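Local structure of SVS_variant_AS1 (Streptomyces sp. CWA1, 6TJA) at residues I13-E18 and G301-A306; S19-R24 and F59-A64; A49-T54 and F79-F84; I221-L226 and D270-R275. The protein probably cyclises geranylgeranyl diphosphate to the diterpene spiroviolene, as an engineered ancestral form of a class I terpene cyclase. All blocks are in the same frame, centred on the assembly; numbering follows the deposited sequence.

Contact 1 of 4, residues I13-E18 and G301-A306; sequences IYCPLE and GIRGNA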
loop_
_atom_site.group_PDB
_atom_site.type_symbol
_atom_site.label_atom_id
_atom_site.label_comp_id
_atom_site.label_asym_id
_atom_site.label_seq_id
_atom_site.Cartn_x
_atom_site.Cartn_y
_atom_site.Cartn_z
ATOM N N ILE A 13 -17.224 17.081 22.249
ATOM C CA ILE A 13 -17.195 15.983 21.242
ATOM C C ILE A 13 -18.400 15.058 21.460
ATOM O O ILE A 13 -18.620 14.654 22.635
ATOM C CB ILE A 13 -15.866 15.217 21.351
ATOM C CG1 ILE A 13 -14.678 16.172 21.220
ATOM C CG2 ILE A 13 -15.807 14.081 20.329
ATOM C CD1 ILE A 13 -13.338 15.531 21.522
ATOM N N TYR A 14 -19.154 14.752 20.390
ATOM C CA TYR A 14 -20.160 13.653 20.327
ATOM C C TYR A 14 -19.393 12.326 20.239
ATOM O O TYR A 14 -18.690 12.104 19.255
ATOM C CB TYR A 14 -21.116 13.814 19.131
ATOM C CG TYR A 14 -22.208 12.774 19.086
ATOM C CD1 TYR A 14 -23.076 12.634 20.155
ATOM C CD2 TYR A 14 -22.351 11.885 18.024
ATOM C CE1 TYR A 14 -24.069 11.665 20.167
ATOM C CE2 TYR A 14 -23.336 10.899 18.027
ATOM C CZ TYR A 14 -24.203 10.794 19.102
ATOM O OH TYR A 14 -25.199 9.851 19.175
ATOM N N CYS A 15 -19.429 11.493 21.272
ATOM C CA CYS A 15 -18.732 10.182 21.239
ATOM C C CYS A 15 -19.359 9.205 22.222
ATOM O O CYS A 15 -18.727 8.834 23.218
ATOM C CB CYS A 15 -17.248 10.304 21.542
ATOM S SG CYS A 15 -16.310 8.895 20.890
ATOM N N PRO A 16 -20.547 8.739 21.907
ATOM C CA PRO A 16 -21.220 7.794 22.778
ATOM C C PRO A 16 -20.711 6.388 22.544
ATOM O O PRO A 16 -21.454 5.566 22.143
ATOM C CB PRO A 16 -22.663 7.935 22.359
ATOM C CG PRO A 16 -22.582 8.302 20.936
ATOM C CD PRO A 16 -21.383 9.142 20.774
ATOM N N LEU A 17 -19.451 6.152 22.817
ATOM C CA LEU A 17 -18.824 4.884 22.630
ATOM C C LEU A 17 -18.134 4.426 23.913
ATOM O O LEU A 17 -17.864 5.186 24.784
ATOM C CB LEU A 17 -17.828 4.980 21.489
ATOM C CG LEU A 17 -18.160 4.647 20.040
ATOM C CD1 LEU A 17 -19.526 5.064 19.627
ATOM C CD2 LEU A 17 -17.179 5.245 19.080
ATOM N N GLU A 18 -17.851 3.157 23.989
ATOM C CA GLU A 18 -17.224 2.542 25.131
ATOM C C GLU A 18 -15.816 3.023 25.442
ATOM O O GLU A 18 -14.924 2.866 24.675
ATOM C CB GLU A 18 -17.212 1.033 24.942
ATOM C CG GLU A 18 -18.551 0.401 24.698
ATOM C CD GLU A 18 -19.123 0.672 23.336
ATOM O OE1 GLU A 18 -18.450 0.534 22.351
ATOM O OE2 GLU A 18 -20.280 1.010 23.268
ATOM N N GLY A 301 -11.208 2.418 19.878
ATOM C CA GLY A 301 -10.240 3.296 19.187
ATOM C C GLY A 301 -10.791 4.700 18.983
ATOM O O GLY A 301 -10.118 5.606 19.388
ATOM N N ILE A 302 -11.988 4.861 18.395
ATOM C CA ILE A 302 -12.603 6.191 18.123
ATOM C C ILE A 302 -12.669 6.956 19.449
ATOM O O ILE A 302 -12.132 8.057 19.527
ATOM C CB ILE A 302 -13.993 6.080 17.481
ATOM C CG1 ILE A 302 -13.947 5.464 16.082
ATOM C CG2 ILE A 302 -14.693 7.436 17.465
ATOM C CD1 ILE A 302 -15.309 5.080 15.542
ATOM N N ARG A 303 -13.306 6.363 20.451
ATOM C CA ARG A 303 -13.459 6.943 21.813
ATOM C C ARG A 303 -12.092 7.217 22.448
ATOM O O ARG A 303 -11.883 8.326 22.976
ATOM C CB ARG A 303 -14.235 5.979 22.715
ATOM C CG ARG A 303 -14.475 6.500 24.128
ATOM C CD ARG A 303 -14.954 7.942 24.191
ATOM N NE ARG A 303 -15.103 8.246 25.593
ATOM C CZ ARG A 303 -16.240 8.595 26.190
ATOM N NH1 ARG A 303 -17.352 8.790 25.495
ATOM N NH2 ARG A 303 -16.246 8.793 27.491
ATOM N N GLY A 304 -11.203 6.236 22.426
ATOM C CA GLY A 304 -9.861 6.347 23.031
ATOM C C GLY A 304 -9.042 7.442 22.372
ATOM O O GLY A 304 -8.391 8.246 23.092
ATOM N N ASN A 305 -9.023 7.483 21.040
ATOM C CA ASN A 305 -8.415 8.617 20.309
ATOM C C ASN A 305 -8.969 9.947 20.829
ATOM O O ASN A 305 -8.164 10.860 21.153
ATOM C CB ASN A 305 -8.667 8.518 18.820
ATOM C CG ASN A 305 -8.028 9.673 18.096
ATOM O OD1 ASN A 305 -6.816 9.667 17.917
ATOM N ND2 ASN A 305 -8.833 10.651 17.715
ATOM N N ALA A 306 -10.283 10.096 20.909
ATOM C CA ALA A 306 -10.902 11.374 21.352
ATOM C C ALA A 306 -10.501 11.678 22.804
ATOM O O ALA A 306 -10.110 12.825 23.108
ATOM C CB ALA A 306 -12.393 11.315 21.182
#

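Contact 2 of 4, residues S19-R24 and F59-A64; sequences SAIHPR and FFARFA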
loop_
_atom_site.group_PDB
_atom_site.type_symbol
_atom_site.label_atom_id
_atom_site.label_comp_id
_atom_site.label_asym_id
_atom_site.label_seq_id
_atom_site.Cartn_x
_atom_site.Cartn_y
_atom_site.Cartn_z
ATOM N N SER A 19 -15.649 3.619 26.591
ATOM C CA SER A 19 -14.324 4.091 27.043
ATOM C C SER A 19 -13.747 3.035 27.980
ATOM O O SER A 19 -14.373 2.760 28.993
ATOM C CB SER A 19 -14.413 5.430 27.690
ATOM O OG SER A 19 -13.160 5.731 28.264
ATOM N N ALA A 20 -12.597 2.456 27.661
ATOM C CA ALA A 20 -11.940 1.487 28.564
ATOM C C ALA A 20 -10.444 1.494 28.306
ATOM O O ALA A 20 -10.023 1.824 27.166
ATOM C CB ALA A 20 -12.520 0.092 28.366
ATOM N N ILE A 21 -9.683 1.079 29.313
ATOM C CA ILE A 21 -8.202 1.054 29.241
ATOM C C ILE A 21 -7.670 -0.249 29.836
ATOM O O ILE A 21 -8.261 -0.760 30.806
ATOM C CB ILE A 21 -7.646 2.319 29.895
ATOM C CG1 ILE A 21 -6.145 2.450 29.604
ATOM C CG2 ILE A 21 -8.023 2.415 31.375
ATOM C CD1 ILE A 21 -5.668 3.887 29.620
ATOM N N HIS A 22 -6.610 -0.781 29.229
ATOM C CA HIS A 22 -6.025 -2.075 29.640
ATOM C C HIS A 22 -5.640 -2.012 31.121
ATOM O O HIS A 22 -4.993 -1.066 31.558
ATOM C CB HIS A 22 -4.853 -2.425 28.741
ATOM C CG HIS A 22 -4.504 -3.867 28.805
ATOM N ND1 HIS A 22 -3.890 -4.406 29.898
ATOM C CD2 HIS A 22 -4.696 -4.880 27.930
ATOM C CE1 HIS A 22 -3.686 -5.692 29.700
ATOM N NE2 HIS A 22 -4.217 -6.028 28.508
ATOM N N PRO A 23 -6.024 -3.004 31.958
ATOM C CA PRO A 23 -5.625 -2.999 33.371
ATOM C C PRO A 23 -4.107 -3.030 33.614
ATOM O O PRO A 23 -3.695 -2.669 34.666
ATOM C CB PRO A 23 -6.275 -4.257 33.979
ATOM C CG PRO A 23 -6.798 -5.075 32.815
ATOM C CD PRO A 23 -6.921 -4.129 31.624
ATOM N N ARG A 24 -3.300 -3.423 32.627
ATOM C CA ARG A 24 -1.824 -3.476 32.765
ATOM C C ARG A 24 -1.175 -2.309 32.027
ATOM O O ARG A 24 0.016 -2.413 31.700
ATOM C CB ARG A 24 -1.341 -4.832 32.255
ATOM C CG ARG A 24 -2.086 -5.996 32.891
ATOM C CD ARG A 24 -1.554 -6.304 34.283
ATOM N NE ARG A 24 -0.193 -6.781 34.129
ATOM C CZ ARG A 24 0.661 -7.049 35.108
ATOM N NH1 ARG A 24 0.297 -6.932 36.368
ATOM N NH2 ARG A 24 1.885 -7.438 34.800
ATOM N N PHE A 59 -2.546 5.597 25.116
ATOM C CA PHE A 59 -3.310 5.705 23.850
ATOM C C PHE A 59 -3.740 4.299 23.416
ATOM O O PHE A 59 -4.937 4.086 23.313
ATOM C CB PHE A 59 -2.488 6.453 22.803
ATOM C CG PHE A 59 -3.135 6.556 21.455
ATOM C CD1 PHE A 59 -3.975 7.607 21.167
ATOM C CD2 PHE A 59 -2.885 5.608 20.480
ATOM C CE1 PHE A 59 -4.563 7.709 19.915
ATOM C CE2 PHE A 59 -3.454 5.726 19.222
ATOM C CZ PHE A 59 -4.311 6.765 18.949
ATOM N N PHE A 60 -2.824 3.368 23.153
ATOM C CA PHE A 60 -3.206 2.109 22.479
ATOM C C PHE A 60 -3.796 1.103 23.477
ATOM O O PHE A 60 -4.531 0.225 23.012
ATOM C CB PHE A 60 -2.071 1.500 21.666
ATOM C CG PHE A 60 -2.612 0.600 20.576
ATOM C CD1 PHE A 60 -3.318 1.139 19.513
ATOM C CD2 PHE A 60 -2.479 -0.772 20.649
ATOM C CE1 PHE A 60 -3.870 0.323 18.538
ATOM C CE2 PHE A 60 -2.980 -1.580 19.645
ATOM C CZ PHE A 60 -3.666 -1.032 18.589
ATOM N N ALA A 61 -3.545 1.267 24.783
ATOM C CA ALA A 61 -4.182 0.486 25.865
ATOM C C ALA A 61 -5.699 0.727 25.869
ATOM O O ALA A 61 -6.459 -0.103 26.424
ATOM C CB ALA A 61 -3.534 0.852 27.191
ATOM N N ARG A 62 -6.128 1.853 25.306
ATOM C CA ARG A 62 -7.553 2.196 25.076
ATOM C C ARG A 62 -8.113 1.543 23.801
ATOM O O ARG A 62 -9.349 1.390 23.719
ATOM C CB ARG A 62 -7.713 3.709 25.022
ATOM C CG ARG A 62 -7.309 4.392 26.321
ATOM C CD ARG A 62 -7.298 5.889 26.053
ATOM N NE ARG A 62 -6.880 6.654 27.207
ATOM C CZ ARG A 62 -7.670 6.969 28.219
ATOM N NH1 ARG A 62 -8.943 6.614 28.204
ATOM N NH2 ARG A 62 -7.189 7.649 29.239
ATOM N N PHE A 63 -7.270 1.154 22.872
ATOM C CA PHE A 63 -7.708 0.502 21.654
ATOM C C PHE A 63 -7.909 -0.982 21.877
ATOM O O PHE A 63 -8.785 -1.549 21.339
ATOM C CB PHE A 63 -6.685 0.700 20.543
ATOM C CG PHE A 63 -6.794 2.000 19.846
ATOM C CD1 PHE A 63 -6.718 3.170 20.543
ATOM C CD2 PHE A 63 -6.994 2.048 18.498
ATOM C CE1 PHE A 63 -6.831 4.368 19.914
ATOM C CE2 PHE A 63 -7.112 3.244 17.854
ATOM C CZ PHE A 63 -7.022 4.404 18.561
ATOM N N ALA A 64 -7.088 -1.576 22.722
ATOM C CA ALA A 64 -7.141 -2.995 23.002
ATOM C C ALA A 64 -7.106 -3.228 24.507
ATOM O O ALA A 64 -6.167 -3.746 25.039
ATOM C CB ALA A 64 -5.982 -3.672 22.323
HETATM O O HOH W 1 -10.749 5.423 26.520
HETATM O O HOH W 2 -11.173 3.028 24.885
#

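Contact 3 of 4, residues A49-T54 and F79-F84; sequences AWVIAT and FVYWLF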
loop_
_atom_site.group_PDB
_atom_site.type_symbol
_atom_site.label_atom_id
_atom_site.label_comp_id
_atom_site.label_asym_id
_atom_site.label_seq_id
_atom_site.Cartn_x
_atom_site.Cartn_y
_atom_site.Cartn_z
ATOM N N ALA A 49 12.145 12.611 25.967
ATOM C CA ALA A 49 11.087 13.125 26.861
ATOM C C ALA A 49 9.856 13.503 26.026
ATOM O O ALA A 49 8.726 13.259 26.498
ATOM C CB ALA A 49 11.594 14.304 27.656
ATOM N N TRP A 50 10.057 14.087 24.842
ATOM C CA TRP A 50 8.938 14.430 23.919
ATOM C C TRP A 50 8.158 13.148 23.578
ATOM O O TRP A 50 6.921 13.143 23.733
ATOM C CB TRP A 50 9.417 15.161 22.657
ATOM C CG TRP A 50 8.264 15.674 21.854
ATOM C CD1 TRP A 50 7.644 16.884 21.982
ATOM C CD2 TRP A 50 7.546 14.960 20.827
ATOM N NE1 TRP A 50 6.601 16.980 21.098
ATOM C CE2 TRP A 50 6.514 15.815 20.376
ATOM C CE3 TRP A 50 7.675 13.690 20.243
ATOM C CZ2 TRP A 50 5.620 15.432 19.371
ATOM C CZ3 TRP A 50 6.790 13.310 19.254
ATOM C CH2 TRP A 50 5.770 14.169 18.834
ATOM N N VAL A 51 8.859 12.080 23.192
ATOM C CA VAL A 51 8.214 10.810 22.751
ATOM C C VAL A 51 7.504 10.154 23.953
ATOM O O VAL A 51 6.330 9.753 23.816
ATOM C CB VAL A 51 9.238 9.883 22.065
ATOM C CG1 VAL A 51 8.627 8.536 21.711
ATOM C CG2 VAL A 51 9.820 10.536 20.804
ATOM N N ILE A 52 8.171 10.069 25.106
ATOM C CA ILE A 52 7.585 9.527 26.372
ATOM C C ILE A 52 6.272 10.276 26.669
ATOM O O ILE A 52 5.240 9.629 26.930
ATOM C CB ILE A 52 8.642 9.614 27.490
ATOM C CG1 ILE A 52 9.724 8.552 27.281
ATOM C CG2 ILE A 52 8.030 9.518 28.884
ATOM C CD1 ILE A 52 10.926 8.744 28.171
ATOM N N ALA A 53 6.296 11.595 26.543
ATOM C CA ALA A 53 5.191 12.511 26.889
ATOM C C ALA A 53 4.015 12.369 25.911
ATOM O O ALA A 53 2.940 12.913 26.214
ATOM C CB ALA A 53 5.707 13.946 26.919
ATOM N N THR A 54 4.163 11.693 24.763
ATOM C CA THR A 54 2.970 11.323 23.945
ATOM C C THR A 54 2.039 10.411 24.764
ATOM O O THR A 54 0.840 10.482 24.503
ATOM C CB THR A 54 3.304 10.639 22.613
ATOM O OG1 THR A 54 3.966 9.394 22.866
ATOM C CG2 THR A 54 4.119 11.539 21.705
ATOM N N PHE A 79 4.887 0.902 18.180
ATOM C CA PHE A 79 4.662 1.508 16.846
ATOM C C PHE A 79 3.930 2.831 17.011
ATOM O O PHE A 79 4.097 3.682 16.153
ATOM C CB PHE A 79 3.859 0.649 15.874
ATOM C CG PHE A 79 3.615 1.382 14.579
ATOM C CD1 PHE A 79 4.652 1.589 13.679
ATOM C CD2 PHE A 79 2.374 1.906 14.278
ATOM C CE1 PHE A 79 4.442 2.255 12.479
ATOM C CE2 PHE A 79 2.191 2.653 13.119
ATOM C CZ PHE A 79 3.229 2.825 12.226
ATOM N N VAL A 80 3.091 2.995 18.030
ATOM C CA VAL A 80 2.380 4.301 18.184
ATOM C C VAL A 80 3.406 5.367 18.592
ATOM O O VAL A 80 3.279 6.512 18.061
ATOM C CB VAL A 80 1.193 4.266 19.155
ATOM C CG1 VAL A 80 0.634 5.678 19.369
ATOM C CG2 VAL A 80 0.110 3.324 18.661
ATOM N N TYR A 81 4.378 5.023 19.457
ATOM C CA TYR A 81 5.496 5.944 19.823
ATOM C C TYR A 81 6.274 6.308 18.547
ATOM O O TYR A 81 6.524 7.516 18.243
ATOM C CB TYR A 81 6.418 5.332 20.883
ATOM C CG TYR A 81 5.864 5.341 22.287
ATOM C CD1 TYR A 81 5.803 6.509 23.021
ATOM C CD2 TYR A 81 5.392 4.186 22.882
ATOM C CE1 TYR A 81 5.285 6.530 24.312
ATOM C CE2 TYR A 81 4.906 4.184 24.178
ATOM C CZ TYR A 81 4.842 5.363 24.890
ATOM O OH TYR A 81 4.319 5.371 26.130
ATOM N N TRP A 82 6.688 5.269 17.837
ATOM C CA TRP A 82 7.459 5.366 16.580
ATOM C C TRP A 82 6.748 6.311 15.629
ATOM O O TRP A 82 7.405 7.174 15.092
ATOM C CB TRP A 82 7.619 3.998 15.933
ATOM C CG TRP A 82 8.527 4.060 14.756
ATOM C CD1 TRP A 82 9.888 3.927 14.739
ATOM C CD2 TRP A 82 8.126 4.307 13.409
ATOM N NE1 TRP A 82 10.353 4.030 13.461
ATOM C CE2 TRP A 82 9.297 4.295 12.628
ATOM C CE3 TRP A 82 6.895 4.525 12.789
ATOM C CZ2 TRP A 82 9.255 4.491 11.252
ATOM C CZ3 TRP A 82 6.866 4.753 11.435
ATOM C CH2 TRP A 82 8.028 4.723 10.677
ATOM N N LEU A 83 5.449 6.116 15.439
ATOM C CA LEU A 83 4.629 6.903 14.502
ATOM C C LEU A 83 4.668 8.366 14.920
ATOM O O LEU A 83 4.914 9.201 14.041
ATOM C CB LEU A 83 3.195 6.373 14.472
ATOM C CG LEU A 83 2.207 7.166 13.611
ATOM C CD1 LEU A 83 2.332 6.794 12.144
ATOM C CD2 LEU A 83 0.802 6.912 14.114
ATOM N N PHE A 84 4.427 8.686 16.187
ATOM C CA PHE A 84 4.430 10.105 16.638
ATOM C C PHE A 84 5.819 10.701 16.370
ATOM O O PHE A 84 5.928 11.812 15.844
ATOM C CB PHE A 84 3.989 10.254 18.098
ATOM C CG PHE A 84 2.510 10.073 18.323
ATOM C CD1 PHE A 84 1.578 10.579 17.424
ATOM C CD2 PHE A 84 2.046 9.387 19.434
ATOM C CE1 PHE A 84 0.220 10.403 17.641
ATOM C CE2 PHE A 84 0.684 9.226 19.660
ATOM C CZ PHE A 84 -0.224 9.736 18.763
HETATM O O HOH W 3 4.885 7.162 27.830
#

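Contact 4 of 4, residues I221-L226 and D270-R275; sequences IMVAAL and DRILLR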
loop_
_atom_site.group_PDB
_atom_site.type_symbol
_atom_site.label_atom_id
_atom_site.label_comp_id
_atom_site.label_asym_id
_atom_site.label_seq_id
_atom_site.Cartn_x
_atom_site.Cartn_y
_atom_site.Cartn_z
ATOM N N ILE A 221 -11.491 5.569 11.091
ATOM C CA ILE A 221 -10.223 6.289 10.785
ATOM C C ILE A 221 -10.532 7.765 10.541
ATOM O O ILE A 221 -9.804 8.598 11.071
ATOM C CB ILE A 221 -9.489 5.621 9.616
ATOM C CG1 ILE A 221 -8.913 4.284 10.063
ATOM C CG2 ILE A 221 -8.403 6.510 9.024
ATOM C CD1 ILE A 221 -8.412 3.450 8.907
ATOM N N MET A 222 -11.606 8.064 9.820
ATOM C CA MET A 222 -11.968 9.433 9.406
ATOM C C MET A 222 -12.421 10.216 10.634
ATOM O O MET A 222 -12.056 11.379 10.738
ATOM C CB MET A 222 -13.065 9.423 8.343
ATOM C CG MET A 222 -13.257 10.790 7.659
ATOM S SD MET A 222 -11.832 11.284 6.627
ATOM C CE MET A 222 -12.351 10.503 5.117
ATOM N N VAL A 223 -13.143 9.602 11.568
ATOM C CA VAL A 223 -13.591 10.310 12.801
ATOM C C VAL A 223 -12.356 10.608 13.654
ATOM O O VAL A 223 -12.230 11.768 14.099
ATOM C CB VAL A 223 -14.648 9.532 13.593
ATOM C CG1 VAL A 223 -14.949 10.231 14.917
ATOM C CG2 VAL A 223 -15.916 9.323 12.776
ATOM N N ALA A 224 -11.464 9.624 13.832
ATOM C CA ALA A 224 -10.210 9.773 14.613
ATOM C C ALA A 224 -9.346 10.884 14.008
ATOM O O ALA A 224 -8.755 11.659 14.779
ATOM C CB ALA A 224 -9.415 8.481 14.650
ATOM N N ALA A 225 -9.209 10.901 12.683
ATOM C CA ALA A 225 -8.481 11.950 11.934
ATOM C C ALA A 225 -9.070 13.332 12.245
ATOM O O ALA A 225 -8.325 14.254 12.487
ATOM C CB ALA A 225 -8.543 11.678 10.452
ATOM N N LEU A 226 -10.377 13.488 12.165
ATOM C CA LEU A 226 -11.052 14.803 12.334
ATOM C C LEU A 226 -11.044 15.164 13.822
ATOM O O LEU A 226 -10.970 16.352 14.149
ATOM C CB LEU A 226 -12.472 14.700 11.766
ATOM C CG LEU A 226 -12.591 14.539 10.253
ATOM C CD1 LEU A 226 -14.049 14.433 9.870
ATOM C CD2 LEU A 226 -11.945 15.684 9.508
ATOM N N ASP A 270 -19.665 14.523 12.832
ATOM C CA ASP A 270 -20.806 13.899 13.533
ATOM C C ASP A 270 -21.646 13.085 12.533
ATOM O O ASP A 270 -22.069 11.978 12.870
ATOM C CB ASP A 270 -21.617 14.967 14.255
ATOM C CG ASP A 270 -20.989 15.503 15.533
ATOM O OD1 ASP A 270 -19.899 15.039 15.923
ATOM O OD2 ASP A 270 -21.597 16.408 16.106
ATOM N N ARG A 271 -21.845 13.591 11.322
ATOM C CA ARG A 271 -22.593 12.846 10.288
ATOM C C ARG A 271 -21.866 11.512 10.037
ATOM O O ARG A 271 -22.539 10.476 9.962
ATOM C CB ARG A 271 -22.766 13.732 9.052
ATOM C CG ARG A 271 -23.381 12.975 7.888
ATOM C CD ARG A 271 -23.487 13.732 6.584
ATOM N NE ARG A 271 -24.107 15.045 6.688
ATOM C CZ ARG A 271 -24.858 15.596 5.735
ATOM N NH1 ARG A 271 -25.184 14.912 4.667
ATOM N NH2 ARG A 271 -25.331 16.813 5.882
ATOM N N ILE A 272 -20.533 11.518 9.936
ATOM C CA ILE A 272 -19.736 10.296 9.635
ATOM C C ILE A 272 -19.834 9.336 10.832
ATOM O O ILE A 272 -20.014 8.132 10.599
ATOM C CB ILE A 272 -18.280 10.633 9.274
ATOM C CG1 ILE A 272 -18.193 11.479 8.009
ATOM C CG2 ILE A 272 -17.459 9.368 9.126
ATOM C CD1 ILE A 272 -16.821 12.092 7.778
ATOM N N LEU A 273 -19.771 9.831 12.069
ATOM C CA LEU A 273 -19.893 8.936 13.252
ATOM C C LEU A 273 -21.291 8.303 13.296
ATOM O O LEU A 273 -21.369 7.123 13.563
ATOM C CB LEU A 273 -19.591 9.695 14.539
ATOM C CG LEU A 273 -19.600 8.821 15.787
ATOM C CD1 LEU A 273 -18.718 7.590 15.599
ATOM C CD2 LEU A 273 -19.137 9.632 16.968
ATOM N N LEU A 274 -22.347 9.042 12.977
ATOM C CA LEU A 274 -23.732 8.490 12.898
ATOM C C LEU A 274 -23.829 7.377 11.842
ATOM O O LEU A 274 -24.471 6.348 12.112
ATOM C CB LEU A 274 -24.712 9.617 12.571
ATOM C CG LEU A 274 -25.716 9.947 13.675
ATOM C CD1 LEU A 274 -25.054 10.084 15.041
ATOM C CD2 LEU A 274 -26.455 11.222 13.324
ATOM N N ARG A 275 -23.250 7.571 10.664
ATOM C CA ARG A 275 -23.272 6.493 9.666
ATOM C C ARG A 275 -22.461 5.305 10.216
ATOM O O ARG A 275 -22.928 4.190 10.088
ATOM C CB ARG A 275 -22.796 6.991 8.308
ATOM C CG ARG A 275 -22.733 5.879 7.277
ATOM C CD ARG A 275 -24.031 5.121 7.102
ATOM N NE ARG A 275 -23.840 4.068 6.121
ATOM C CZ ARG A 275 -24.592 2.982 6.017
ATOM N NH1 ARG A 275 -25.616 2.785 6.819
ATOM N NH2 ARG A 275 -24.305 2.076 5.118
#

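Contact 1 of 4, residues I13-E18 and G301-A306
Arg-303 lies along the loop 13-18 and touches it from CB to its tip. Its CB packs on CB of Leu-17 at 3.9 Å. CG stands anti to the backbone N (chi1 -179°), which carries the chain out to the loop backbone; here CG is 3.7 Å from O of Leu-17 and also lies against O of Glu-18. The chain then bends, and CD comes 3.7 Å from SG of Cys-15. At the tip NH1 donates to O of Cys-15 over 2.7 Å. The acceptor lies in the guanidinium plane, but the angle at the hydrogen is only 131°, so the bond is bent. The carbonyl O of Leu-17 sits over one face of the same guanidinium. NE makes a salt bridge to Glu-307, and Trp-332 adds a cation-pi contact.

Pro-16 is the centre of an inverse gamma turn, and its weak bond from N of Leu-17 also ends on O of Cys-15. This oxygen therefore takes both a turn bond and the arginine.

Apolar groups continue the contact along the helix. CD2 of Leu-17 touches CB of Ile-302 at 3.7 Å, and SG of Cys-15 packs on CG2 of Ile-302 at 4.1 Å. Farther along, CD1 of Ile-13 approaches CB of Ala-306 at 4.3 Å. The N-terminal loop before helix 25-38 is thus laid on helix 289-309, and Tyr-14 and Leu-17 also reach helix 258-283.

A loop without regular structure offers backbone oxygens to one cation and would probably help to stabilise its charge, while thiol and alkyl groups pack on its aliphatic part.

Contact 2 of 4, residues S19-R24 and F59-A64
Ala-61 meets the loop 19-24 with its carbonyl and its methyl. Its O accepts from N of His-22 at 2.9 Å, with the donor above the carbonyl plane. A CA-H...O contact from Ile-21 reaches the same oxygen. CB of Ala-61 packs on CB of His-22 and on CG1 of Ile-21.

Arg-62 follows. Its CA-H points to O of Ala-20 at 3.3 Å. CD1 of Ile-21 touches CG of Arg-62 at 3.7 Å and lies over one guanidinium face, toward the rim. Water 1, in the guanidinium plane, joins NH1 of Arg-62 to OG of Ser-19, which also bonds Glu-307. NE of Arg-62 pairs with Asp-58.

With CG of His-22 anti to its N (chi1 -162°), the ring edge comes to O of Ala-64, 3.4 Å from CD2 of His-22. ND1 of that ring accepts from N of Arg-24 at 3.0 Å, and NE2 bonds O of Ala-67. With an alanine in place of His-22, N of Arg-24 and O of Ala-67 would probably lose this partner, loosening the turn.

The contact ties the loop before helix 25-38 to segment 59-64, on helix 56-61. Helix 70-91 meets His-22 through Leu-73, and helix 289-309 meets Ser-19 through Arg-303.

Contact 3 of 4, residues A49-T54 and F79-F84
The carbonyl O of Val-51 is gripped within its own turn and faces Tyr-81 across the contact. OG1 of Thr-54 donates to it over 2.6 Å, nearly along the C=O axis. N of Thr-54 donates to the same O of Val-51 at 3.1 Å. The edge of the Tyr-81 ring adds CD1 at 3.4 Å, with the oxygen in the ring plane. Two donors and a polarised ring edge thus meet one oxygen.

Thr-54 can do this because its OG1 stands between the backbone N and the carbonyl carbon (chi1 63°), which turns the hydroxyl back to the helix. OG1 also bonds OG of Ser-56 and lies 3.4 Å from CD1 of Tyr-81. The carbon side of Thr-54 faces Phe-84, where CB of Thr-54 is 3.6 Å from CD2 of Phe-84. A valine in its place would probably leave O of Val-51 with one donor fewer and Ser-56 without this partner.

The Tyr-81 ring is held at both ends. CG1 of Val-51 packs on CD1 of Tyr-81 at 3.7 Å. At the tip, OH donates to water 3, which in turn donates to O of Ile-52 at 2.6 Å. On the other flank the Trp-50 ring turns its edge to O of Phe-84, with CH2 of Trp-50 3.8 Å away.

The contact joins helix 45-52 to helix 70-91. Helix 25-38 packs on Val-51 and Tyr-81 through Ile-36, and helix 56-61 meets Tyr-81 and Phe-84 through Ser-56. O of Thr-54 bonds Trp-308 of helix 289-309.

Contact 4 of 4, residues I221-L226 and D270-R275
Ile-272 and Val-223 carry a contact between two helices in which apolar side chains do nearly all the touching. The segments run nearly antiparallel, at 152°, and their axes come within 9.4 Å. The backbones are nearest at Val-223 and Leu-273.

The first kind of contact is aliphatic side chain on aliphatic side chain. Ile-272 uses two branches. The side chains of Val-223 and Ile-272 pass each other running opposite ways, with their CG2 atoms 4.0 Å apart. CD1 of Ile-272 reaches CG of Met-222 at 3.8 Å and CD1 of Leu-226 at 4.2 Å. It gets there because CG1 stands anti to the carbonyl carbon (chi1 -63°) and the chain then runs on extended (chi2 167°). The side chains of Leu-226 and Ile-272 cross at about a right angle. Met-222 touches through CG; beyond it the chain bends and its end leads away from segment 270-275. CG2 of Val-223 also lies 4.1 Å from CB of Leu-273.

The second kind is side chain against backbone. CG2 of Val-223 is 4.0 Å from N of Leu-273. The valine methyl thus rests partly on the helix itself, which fits the close spacing of the two backbones at this point.

The arginines of segment 270-275 turn to other partners: Arg-271 pairs with Asp-338, and Arg-275 with Glu-278 and Asp-356.

Helix 175-185 also packs on helix 211-231, where Leu-179 and Leu-183 meet Met-222. Helix 289-309 meets Val-223 through Ile-302. Residues 221-226 are thereby buried among their neighbours in the all-helical terpene cyclase fold.

Of the four, contact 1 closes the longest loop, and the other three lie nested inside it. Contacts 2 and 3 alternate along the sequence; contact 4 comes after both. Contacts 1 and 4 are close, with centres about 10 Å apart, and touch through Tyr-14 and Leu-274. Contacts 1 and 2, with centres about 12 Å apart, share the N-terminal loop and meet where Phe-63 packs on Gly-301. Helix 56-61 links contact 2 to contact 3 through Phe-59 and Val-80. Contacts 3 and 4 stand with centres about 24 Å apart on opposite sides of the chain's centre. Together they tie the N-terminal loop and several helices into one helical bundle, the fold of class I terpene cyclases.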